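Local structure of Tll1590 protein (Thermosynechococcus elongatus, 6LDQ) at residues 31-36 and 47-52; 71-76 and 94-99; 106-111 and 209-214. The protein is a sucrose-phosphate synthase by name, with a Rossmann-like alpha/beta domain of the GT-B glycosyltransferase clan. One frame throughout, in Å; residues are numbered along the deposited sequence.

Contact 1 (31-36 and 47-52)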
loop_
_atom_site.group_PDB
_atom_site.type_symbol
_atom_site.label_atom_id
_atom_site.label_comp_id
_atom_site.label_asym_id
_atom_site.label_seq_id
_atom_site.Cartn_x
_atom_site.Cartn_y
_atom_site.Cartn_z
ATOM N N ILE A 31 -7.529 -0.323 9.327
ATOM C CA ILE A 31 -8.120 0.998 9.132
ATOM C C ILE A 31 -7.046 1.981 8.670
ATOM O O ILE A 31 -7.331 3.162 8.403
ATOM C CB ILE A 31 -8.819 1.471 10.421
ATOM C CG1 ILE A 31 -8.000 1.081 11.661
ATOM C CG2 ILE A 31 -10.212 0.876 10.517
ATOM C CD1 ILE A 31 -6.769 1.939 11.913
ATOM N N TYR A 32 -5.812 1.471 8.584
ATOM C CA TYR A 32 -4.654 2.309 8.282
ATOM C C TYR A 32 -4.825 3.018 6.951
ATOM O O TYR A 32 -4.582 4.227 6.842
ATOM C CB TYR A 32 -3.377 1.462 8.268
ATOM C CG TYR A 32 -2.119 2.253 7.942
ATOM C CD1 TYR A 32 -1.401 2.889 8.942
ATOM C CD2 TYR A 32 -1.658 2.362 6.631
ATOM C CE1 TYR A 32 -0.246 3.616 8.651
ATOM C CE2 TYR A 32 -0.520 3.090 6.325
ATOM C CZ TYR A 32 0.187 3.711 7.341
ATOM O OH TYR A 32 1.321 4.437 7.034
ATOM N N VAL A 33 -5.246 2.278 5.926
ATOM C CA VAL A 33 -5.296 2.824 4.579
ATOM C C VAL A 33 -6.508 3.731 4.406
ATOM O O VAL A 33 -6.396 4.841 3.869
ATOM C CB VAL A 33 -5.280 1.676 3.554
ATOM C CG1 VAL A 33 -5.865 2.125 2.244
ATOM C CG2 VAL A 33 -3.850 1.204 3.366
ATOM N N ARG A 34 -7.675 3.284 4.880
ATOM C CA ARG A 34 -8.887 4.092 4.766
ATOM C C ARG A 34 -8.682 5.485 5.349
ATOM O O ARG A 34 -9.044 6.493 4.731
ATOM C CB ARG A 34 -10.056 3.396 5.461
ATOM C CG ARG A 34 -11.414 3.845 4.940
ATOM C CD ARG A 34 -12.202 4.596 5.995
ATOM N NE ARG A 34 -13.296 5.378 5.412
ATOM C CZ ARG A 34 -14.241 5.977 6.130
ATOM N NH1 ARG A 34 -14.219 5.888 7.454
ATOM N NH2 ARG A 34 -15.202 6.667 5.531
ATOM N N GLN A 35 -8.098 5.564 6.542
ATOM C CA GLN A 35 -7.942 6.872 7.161
ATOM C C GLN A 35 -6.855 7.676 6.468
ATOM O O GLN A 35 -7.023 8.877 6.237
ATOM C CB GLN A 35 -7.662 6.714 8.650
ATOM C CG GLN A 35 -8.866 6.166 9.414
ATOM C CD GLN A 35 -8.800 6.474 10.891
ATOM O OE1 GLN A 35 -9.183 7.562 11.326
ATOM N NE2 GLN A 35 -8.304 5.520 11.676
ATOM N N LEU A 36 -5.746 7.029 6.107
ATOM C CA LEU A 36 -4.668 7.728 5.414
ATOM C C LEU A 36 -5.163 8.379 4.123
ATOM O O LEU A 36 -5.001 9.590 3.926
ATOM C CB LEU A 36 -3.514 6.765 5.135
ATOM C CG LEU A 36 -2.309 7.330 4.383
ATOM C CD1 LEU A 36 -1.537 8.362 5.247
ATOM C CD2 LEU A 36 -1.396 6.225 3.918
ATOM N N VAL A 47 -6.869 9.969 -4.656
ATOM C CA VAL A 47 -6.551 8.700 -3.990
ATOM C C VAL A 47 -7.597 7.632 -4.307
ATOM O O VAL A 47 -8.768 7.776 -3.933
ATOM C CB VAL A 47 -6.469 8.858 -2.464
ATOM C CG1 VAL A 47 -6.093 7.496 -1.822
ATOM C CG2 VAL A 47 -5.533 9.993 -2.059
ATOM N N ASP A 48 -7.145 6.514 -4.884
ATOM C CA ASP A 48 -7.918 5.286 -5.035
ATOM C C ASP A 48 -7.314 4.250 -4.085
ATOM O O ASP A 48 -6.144 3.906 -4.230
ATOM C CB ASP A 48 -7.859 4.767 -6.479
ATOM C CG ASP A 48 -8.707 5.615 -7.474
ATOM O OD1 ASP A 48 -9.660 6.269 -7.026
ATOM O OD2 ASP A 48 -8.408 5.591 -8.686
ATOM N N MET A 49 -8.103 3.775 -3.121
ATOM C CA MET A 49 -7.690 2.740 -2.179
ATOM C C MET A 49 -8.344 1.421 -2.576
ATOM O O MET A 49 -9.548 1.389 -2.845
ATOM C CB MET A 49 -8.092 3.120 -0.750
ATOM C CG MET A 49 -7.328 4.309 -0.157
ATOM S SD MET A 49 -8.209 4.997 1.259
ATOM C CE MET A 49 -9.486 5.873 0.359
ATOM N N PHE A 50 -7.558 0.344 -2.620
ATOM C CA PHE A 50 -8.038 -0.968 -3.050
ATOM C C PHE A 50 -7.925 -1.961 -1.896
ATOM O O PHE A 50 -6.871 -2.054 -1.243
ATOM C CB PHE A 50 -7.254 -1.498 -4.265
ATOM C CG PHE A 50 -7.357 -0.626 -5.500
ATOM C CD1 PHE A 50 -6.614 0.554 -5.618
ATOM C CD2 PHE A 50 -8.199 -0.988 -6.545
ATOM C CE1 PHE A 50 -6.726 1.351 -6.768
ATOM C CE2 PHE A 50 -8.312 -0.193 -7.691
ATOM C CZ PHE A 50 -7.572 0.979 -7.797
ATOM N N THR A 51 -9.018 -2.676 -1.636
ATOM C CA THR A 51 -9.040 -3.794 -0.712
ATOM C C THR A 51 -9.853 -4.902 -1.374
ATOM O O THR A 51 -10.444 -4.711 -2.446
ATOM C CB THR A 51 -9.598 -3.370 0.670
ATOM O OG1 THR A 51 -9.495 -4.467 1.605
ATOM C CG2 THR A 51 -11.055 -2.883 0.576
ATOM N N ARG A 52 -9.837 -6.089 -0.771
ATOM C CA ARG A 52 -10.586 -7.196 -1.331
ATOM C C ARG A 52 -12.048 -7.127 -0.907
ATOM O O ARG A 52 -12.392 -6.587 0.151
ATOM C CB ARG A 52 -9.981 -8.549 -0.903
ATOM C CG ARG A 52 -10.078 -8.839 0.600
ATOM C CD ARG A 52 -9.373 -10.184 0.943
ATOM N NE ARG A 52 -9.732 -11.185 -0.048
ATOM C CZ ARG A 52 -10.680 -12.097 0.141
ATOM N NH1 ARG A 52 -11.308 -12.143 1.305
ATOM N NH2 ARG A 52 -10.992 -12.962 -0.824
#

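Contact 2 (71-76 and 94-99)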
loop_
_atom_site.group_PDB
_atom_site.type_symbol
_atom_site.label_atom_id
_atom_site.label_comp_id
_atom_site.label_asym_id
_atom_site.label_seq_id
_atom_site.Cartn_x
_atom_site.Cartn_y
_atom_site.Cartn_z
ATOM N N ILE A 71 -12.067 1.056 -3.613
ATOM C CA ILE A 71 -12.466 0.086 -4.626
ATOM C C ILE A 71 -12.298 -1.314 -4.036
ATOM O O ILE A 71 -11.224 -1.653 -3.515
ATOM C CB ILE A 71 -11.640 0.269 -5.912
ATOM C CG1 ILE A 71 -12.104 1.531 -6.661
ATOM C CG2 ILE A 71 -11.761 -0.949 -6.793
ATOM C CD1 ILE A 71 -11.020 2.204 -7.493
ATOM N N ARG A 72 -13.363 -2.110 -4.071
ATOM C CA ARG A 72 -13.324 -3.467 -3.529
ATOM C C ARG A 72 -13.249 -4.452 -4.686
ATOM O O ARG A 72 -14.130 -4.475 -5.557
ATOM C CB ARG A 72 -14.530 -3.739 -2.631
ATOM C CG ARG A 72 -14.555 -2.835 -1.416
ATOM C CD ARG A 72 -15.798 -2.993 -0.571
ATOM N NE ARG A 72 -15.772 -4.226 0.204
ATOM C CZ ARG A 72 -15.143 -4.367 1.365
ATOM N NH1 ARG A 72 -14.484 -3.343 1.887
ATOM N NH2 ARG A 72 -15.171 -5.538 1.997
ATOM N N LEU A 73 -12.186 -5.242 -4.715
ATOM C CA LEU A 73 -11.919 -6.096 -5.851
ATOM C C LEU A 73 -12.303 -7.518 -5.491
ATOM O O LEU A 73 -12.045 -7.975 -4.374
ATOM C CB LEU A 73 -10.448 -6.040 -6.261
ATOM C CG LEU A 73 -9.833 -4.673 -6.600
ATOM C CD1 LEU A 73 -8.321 -4.783 -6.590
ATOM C CD2 LEU A 73 -10.328 -4.175 -7.960
ATOM N N GLN A 74 -12.962 -8.195 -6.421
ATOM C CA GLN A 74 -13.190 -9.621 -6.245
ATOM C C GLN A 74 -11.863 -10.331 -6.465
ATOM O O GLN A 74 -11.290 -10.282 -7.559
ATOM C CB GLN A 74 -14.270 -10.126 -7.191
ATOM C CG GLN A 74 -14.545 -11.612 -7.016
ATOM C CD GLN A 74 -15.845 -12.059 -7.671
ATOM O OE1 GLN A 74 -16.619 -11.239 -8.178
ATOM N NE2 GLN A 74 -16.088 -13.367 -7.664
ATOM N N ALA A 75 -11.339 -10.945 -5.408
ATOM C CA ALA A 75 -10.037 -11.598 -5.505
ATOM C C ALA A 75 -10.019 -12.725 -4.471
ATOM O O ALA A 75 -9.688 -12.511 -3.303
ATOM C CB ALA A 75 -8.910 -10.605 -5.289
ATOM N N GLY A 76 -10.395 -13.922 -4.913
ATOM C CA GLY A 76 -10.610 -15.016 -4.003
ATOM C C GLY A 76 -12.012 -14.971 -3.437
ATOM O O GLY A 76 -12.825 -14.109 -3.790
ATOM N N VAL A 94 -3.874 -9.131 -7.924
ATOM C CA VAL A 94 -3.014 -8.438 -8.877
ATOM C C VAL A 94 -3.729 -8.245 -10.211
ATOM O O VAL A 94 -3.665 -7.165 -10.812
ATOM C CB VAL A 94 -1.687 -9.197 -9.054
ATOM C CG1 VAL A 94 -1.012 -8.792 -10.344
ATOM C CG2 VAL A 94 -0.748 -8.969 -7.838
ATOM N N GLU A 95 -4.415 -9.289 -10.695
ATOM C CA GLU A 95 -5.143 -9.207 -11.964
ATOM C C GLU A 95 -6.296 -8.209 -11.891
ATOM O O GLU A 95 -6.532 -7.447 -12.840
ATOM C CB GLU A 95 -5.685 -10.597 -12.357
ATOM C CG GLU A 95 -7.029 -10.543 -13.130
ATOM C CD GLU A 95 -7.574 -11.917 -13.536
ATOM O OE1 GLU A 95 -7.157 -12.936 -12.947
ATOM O OE2 GLU A 95 -8.430 -11.972 -14.441
ATOM N N ALA A 96 -7.055 -8.234 -10.793
ATOM C CA ALA A 96 -8.160 -7.300 -10.626
ATOM C C ALA A 96 -7.664 -5.862 -10.569
ATOM O O ALA A 96 -8.287 -4.952 -11.142
ATOM C CB ALA A 96 -8.935 -7.646 -9.358
ATOM N N PHE A 97 -6.547 -5.635 -9.865
ATOM C CA PHE A 97 -5.987 -4.291 -9.766
ATOM C C PHE A 97 -5.479 -3.807 -11.115
ATOM O O PHE A 97 -5.610 -2.615 -11.447
ATOM C CB PHE A 97 -4.857 -4.252 -8.731
ATOM C CG PHE A 97 -4.177 -2.902 -8.629
ATOM C CD1 PHE A 97 -4.703 -1.910 -7.817
ATOM C CD2 PHE A 97 -3.032 -2.613 -9.366
ATOM C CE1 PHE A 97 -4.093 -0.655 -7.728
ATOM C CE2 PHE A 97 -2.422 -1.348 -9.283
ATOM C CZ PHE A 97 -2.950 -0.388 -8.462
ATOM N N LYS A 98 -4.898 -4.717 -11.909
ATOM C CA LYS A 98 -4.321 -4.329 -13.191
ATOM C C LYS A 98 -5.364 -3.764 -14.153
ATOM O O LYS A 98 -4.995 -2.996 -15.048
ATOM C CB LYS A 98 -3.591 -5.510 -13.825
ATOM C CG LYS A 98 -2.181 -5.716 -13.268
ATOM C CD LYS A 98 -1.515 -6.958 -13.839
ATOM C CE LYS A 98 -0.913 -6.705 -15.216
ATOM N NZ LYS A 98 -1.892 -7.004 -16.301
ATOM N N ALA A 99 -6.651 -4.090 -13.974
ATOM C CA ALA A 99 -7.685 -3.440 -14.781
ATOM C C ALA A 99 -7.817 -1.956 -14.447
ATOM O O ALA A 99 -8.111 -1.150 -15.338
ATOM C CB ALA A 99 -9.039 -4.129 -14.597
#

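Contact 3 (106-111 and 209-214)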
loop_
_atom_site.group_PDB
_atom_site.type_symbol
_atom_site.label_atom_id
_atom_site.label_comp_id
_atom_site.label_asym_id
_atom_site.label_seq_id
_atom_site.Cartn_x
_atom_site.Cartn_y
_atom_site.Cartn_z
ATOM N N TYR A 106 -1.469 4.871 -12.296
ATOM C CA TYR A 106 -0.939 5.380 -11.025
ATOM C C TYR A 106 0.577 5.538 -10.985
ATOM O O TYR A 106 1.309 4.532 -10.975
ATOM C CB TYR A 106 -1.373 4.459 -9.879
ATOM C CG TYR A 106 -2.864 4.205 -9.824
ATOM C CD1 TYR A 106 -3.744 5.192 -9.403
ATOM C CD2 TYR A 106 -3.390 2.986 -10.214
ATOM C CE1 TYR A 106 -5.117 4.967 -9.356
ATOM C CE2 TYR A 106 -4.759 2.742 -10.171
ATOM C CZ TYR A 106 -5.619 3.727 -9.740
ATOM O OH TYR A 106 -6.975 3.484 -9.711
ATOM N N PRO A 107 1.092 6.781 -10.935
ATOM C CA PRO A 107 2.549 6.976 -10.818
ATOM C C PRO A 107 3.105 6.610 -9.458
ATOM O O PRO A 107 4.325 6.496 -9.314
ATOM C CB PRO A 107 2.735 8.485 -11.086
ATOM C CG PRO A 107 1.370 9.100 -10.840
ATOM C CD PRO A 107 0.403 8.041 -11.306
ATOM N N LEU A 108 2.266 6.510 -8.447
ATOM C CA LEU A 108 2.693 6.120 -7.115
ATOM C C LEU A 108 1.696 5.095 -6.613
ATOM O O LEU A 108 0.480 5.242 -6.795
ATOM C CB LEU A 108 2.765 7.315 -6.156
ATOM C CG LEU A 108 3.254 7.151 -4.714
ATOM C CD1 LEU A 108 3.997 8.438 -4.296
ATOM C CD2 LEU A 108 2.080 6.901 -3.776
ATOM N N ILE A 109 2.218 4.037 -6.021
ATOM C CA ILE A 109 1.399 3.012 -5.401
ATOM C C ILE A 109 1.968 2.770 -4.015
ATOM O O ILE A 109 3.166 2.513 -3.883
ATOM C CB ILE A 109 1.389 1.708 -6.220
ATOM C CG1 ILE A 109 0.887 1.962 -7.650
ATOM C CG2 ILE A 109 0.524 0.684 -5.525
ATOM C CD1 ILE A 109 0.560 0.660 -8.416
ATOM N N HIS A 110 1.118 2.855 -2.993
ATOM C CA HIS A 110 1.537 2.730 -1.596
ATOM C C HIS A 110 0.843 1.509 -1.007
ATOM O O HIS A 110 -0.374 1.518 -0.813
ATOM C CB HIS A 110 1.218 4.008 -0.810
ATOM C CG HIS A 110 1.670 3.979 0.623
ATOM N ND1 HIS A 110 1.511 5.057 1.472
ATOM C CD2 HIS A 110 2.256 3.002 1.360
ATOM C CE1 HIS A 110 1.989 4.748 2.666
ATOM N NE2 HIS A 110 2.451 3.508 2.624
ATOM N N THR A 111 1.625 0.468 -0.720
ATOM C CA THR A 111 1.141 -0.830 -0.275
ATOM C C THR A 111 1.213 -0.939 1.245
ATOM O O THR A 111 2.068 -0.321 1.884
ATOM C CB THR A 111 1.971 -1.937 -0.929
ATOM O OG1 THR A 111 3.365 -1.675 -0.753
ATOM C CG2 THR A 111 1.691 -1.950 -2.409
ATOM N N GLN A 209 4.723 14.558 1.953
ATOM C CA GLN A 209 6.071 15.076 1.746
ATOM C C GLN A 209 6.990 14.000 1.181
ATOM O O GLN A 209 7.813 14.273 0.300
ATOM C CB GLN A 209 6.625 15.625 3.065
ATOM C CG GLN A 209 8.146 15.536 3.190
ATOM C CD GLN A 209 8.835 16.579 2.335
ATOM O OE1 GLN A 209 8.248 17.617 2.027
ATOM N NE2 GLN A 209 10.070 16.308 1.931
ATOM N N LEU A 210 6.866 12.768 1.671
ATOM C CA LEU A 210 7.665 11.687 1.111
ATOM C C LEU A 210 7.333 11.482 -0.361
ATOM O O LEU A 210 8.232 11.434 -1.214
ATOM C CB LEU A 210 7.443 10.401 1.911
ATOM C CG LEU A 210 8.593 10.084 2.876
ATOM C CD1 LEU A 210 9.739 9.518 2.073
ATOM C CD2 LEU A 210 9.059 11.328 3.674
ATOM N N TYR A 211 6.036 11.403 -0.678
ATOM C CA TYR A 211 5.609 11.276 -2.069
ATOM C C TYR A 211 6.312 12.310 -2.944
ATOM O O TYR A 211 6.947 11.974 -3.950
ATOM C CB TYR A 211 4.087 11.447 -2.167
ATOM C CG TYR A 211 3.239 10.384 -1.471
ATOM C CD1 TYR A 211 3.823 9.278 -0.840
ATOM C CD2 TYR A 211 1.853 10.494 -1.449
ATOM C CE1 TYR A 211 3.043 8.327 -0.204
ATOM C CE2 TYR A 211 1.063 9.561 -0.824
ATOM C CZ TYR A 211 1.664 8.465 -0.204
ATOM O OH TYR A 211 0.861 7.539 0.419
ATOM N N ARG A 212 6.247 13.579 -2.542
ATOM C CA ARG A 212 6.842 14.628 -3.356
ATOM C C ARG A 212 8.353 14.467 -3.456
ATOM O O ARG A 212 8.931 14.641 -4.533
ATOM C CB ARG A 212 6.451 15.989 -2.785
ATOM C CG ARG A 212 4.940 16.202 -2.775
ATOM C CD ARG A 212 4.574 17.669 -2.576
ATOM N NE ARG A 212 4.377 17.956 -1.162
ATOM C CZ ARG A 212 5.341 18.376 -0.352
ATOM N NH1 ARG A 212 5.086 18.608 0.929
ATOM N NH2 ARG A 212 6.567 18.558 -0.828
ATOM N N GLN A 213 9.006 14.112 -2.350
ATOM C CA GLN A 213 10.433 13.800 -2.386
ATOM C C GLN A 213 10.745 12.736 -3.435
ATOM O O GLN A 213 11.653 12.902 -4.258
ATOM C CB GLN A 213 10.888 13.314 -1.009
ATOM C CG GLN A 213 11.725 14.279 -0.219
ATOM C CD GLN A 213 11.990 13.752 1.175
ATOM O OE1 GLN A 213 11.678 14.406 2.172
ATOM N NE2 GLN A 213 12.539 12.547 1.252
ATOM N N LEU A 214 10.013 11.621 -3.394
ATOM C CA LEU A 214 10.172 10.567 -4.394
ATOM C C LEU A 214 10.013 11.107 -5.812
ATOM O O LEU A 214 10.821 10.806 -6.698
ATOM C CB LEU A 214 9.149 9.458 -4.147
ATOM C CG LEU A 214 9.431 8.422 -3.064
ATOM C CD1 LEU A 214 8.639 7.165 -3.375
ATOM C CD2 LEU A 214 10.920 8.115 -3.002
#

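Contact 1 (31-36 and 47-52)
Met49 meets Val33 and the backbone of Arg34 where helix 32-42 lies on strand 47-52. Met49 gives up the most surface. Its CG rests 3.6 Å from Val33 CG1, and the two side chains lie alongside each other, running opposite ways. The chain of Met49 then bends at its last torsion (chi3 -76°). Its SD sits 3.2 Å from Val33 O and 3.7 Å from Arg34 CA, so the sulfur lies against helix backbone as well as a methyl group. Val33 uses one branch here: CG1 stands anti to its backbone N (chi1 157°) and takes the contact with Met49. Val33 also touches Leu10 of strand 8-11, the strand beside 47-52. The contact is the helix-on-sheet packing of a Rossmann-like alpha/beta fold, as in GT-B proteins. The helix and the strand that follows it in the chain are joined by a short turn. Arg34 takes part through its CA. Its CA-CB bond points away from the strand, and its NE forms a salt bridge with Glu38 one turn further along the same helix.

Contact 2 (71-76 and 94-99)
Leu73 and Ala96 touch where the end of strand 68-73 passes helix 90-104. The apolar contacts carry the interface. Leu73 CB lies 3.8 Å from Ala96 CB, close to the nearest approach of the two backbones, whose CA atoms at these residues are 6.2 Å apart. The small side chain of Ala96 is consistent with the close approach. The two branches of Leu73 divide over the helix surface. CD2 lies 4.0 Å from Ala96 CB, while CD1 reaches Phe97 CB at 4.1 Å. The ring of Phe97 runs on past this point, since its CG is anti to the backbone N (chi1 177°), and it meets Phe50 edge-to-face.

Carbon also packs on polar backbone. Leu73 CD1 is 3.8 Å from Phe97 N, and Leu73 CD2 is 3.9 Å from Ala96 O. From the loop after the strand, Gln74 O comes to 4.0 Å from Ala96 CB. The side chain of Gln74 leads away from the helix.

No hydrogen bond or salt bridge crosses between the two segments. The helix is therefore held to strand 68-73, next to the outermost strand of the Rossmann-like sheet, by van der Waals packing, shape rather than charge setting the fit.

Contact 3 (106-111 and 209-214)
Leu108 and His110 both carry CG anti to the backbone N (chi1 -177° and -178°), which sends their side chains from strand 108-112 to Tyr211 on helix 200-216. Tyr211 has CG anti to its carbonyl carbon, and its ring reaches back to the strand. Leu108 covers one face of this ring. Its CD2 sits 3.9 Å from the ring centroid, almost straight above it, and makes a CH-pi contact. Its CD1 lies nearer the root of the ring, 3.5 Å from Tyr211 CG. The two methyl groups thus follow the ring from its attachment point toward the hydroxyl, and the side chains cross at about a right angle.

At the far end of the ring the contact becomes polar. Tyr211 OH and His110 ND1 share a fairly straight hydrogen bond of 2.8 Å (160°). The hydroxyl lies in the plane of the imidazole, at its edge, and ND1 lies in the plane of the phenol ring. The ring planes are perpendicular. This bond gives the buried hydroxyl a partner and ties down one nitrogen of the imidazole. The other nitrogen, His110 NE2, is hydrogen-bonded to Thr134 OG1. With both nitrogens engaged, the rotation of the imidazole is probably well fixed.

Strand 108-112 lies inside the sheet, between strands 8-11 and 130-134, and helix 200-216 packs across these strands. Tyr211 touches Ile8 on one flanking strand and Leu132 on the other, and it meets Trp45 edge-to-face. One turn later Phe215 touches Leu108; one turn earlier Met207 touches His110. A helix from the C-terminal end of the chain is thereby laid over the central strands of the Rossmann-like sheet.

From the N terminus, contact 1 closes first, over the rest of helix 32-42 and the short turn before strand 47-52. Contact 2 closes next, over the connection from strand 68-73 to helix 90-104. Contact 3 opens after it and closes a far longer span, from strand 108-112 to helix 200-216 near the C terminus. The three are in series, with none nested or crossed. All reach one sheet. Strands 47-52 and 68-73 are neighbours, joined by a backbone hydrogen bond between Met49 O and Ile71 N. A hydrogen bond between Asp48 OD2 and Tyr106 OH links contacts 1 and 3. Phe97 of contact 2 packs on Ile109 and Tyr106 of contact 3.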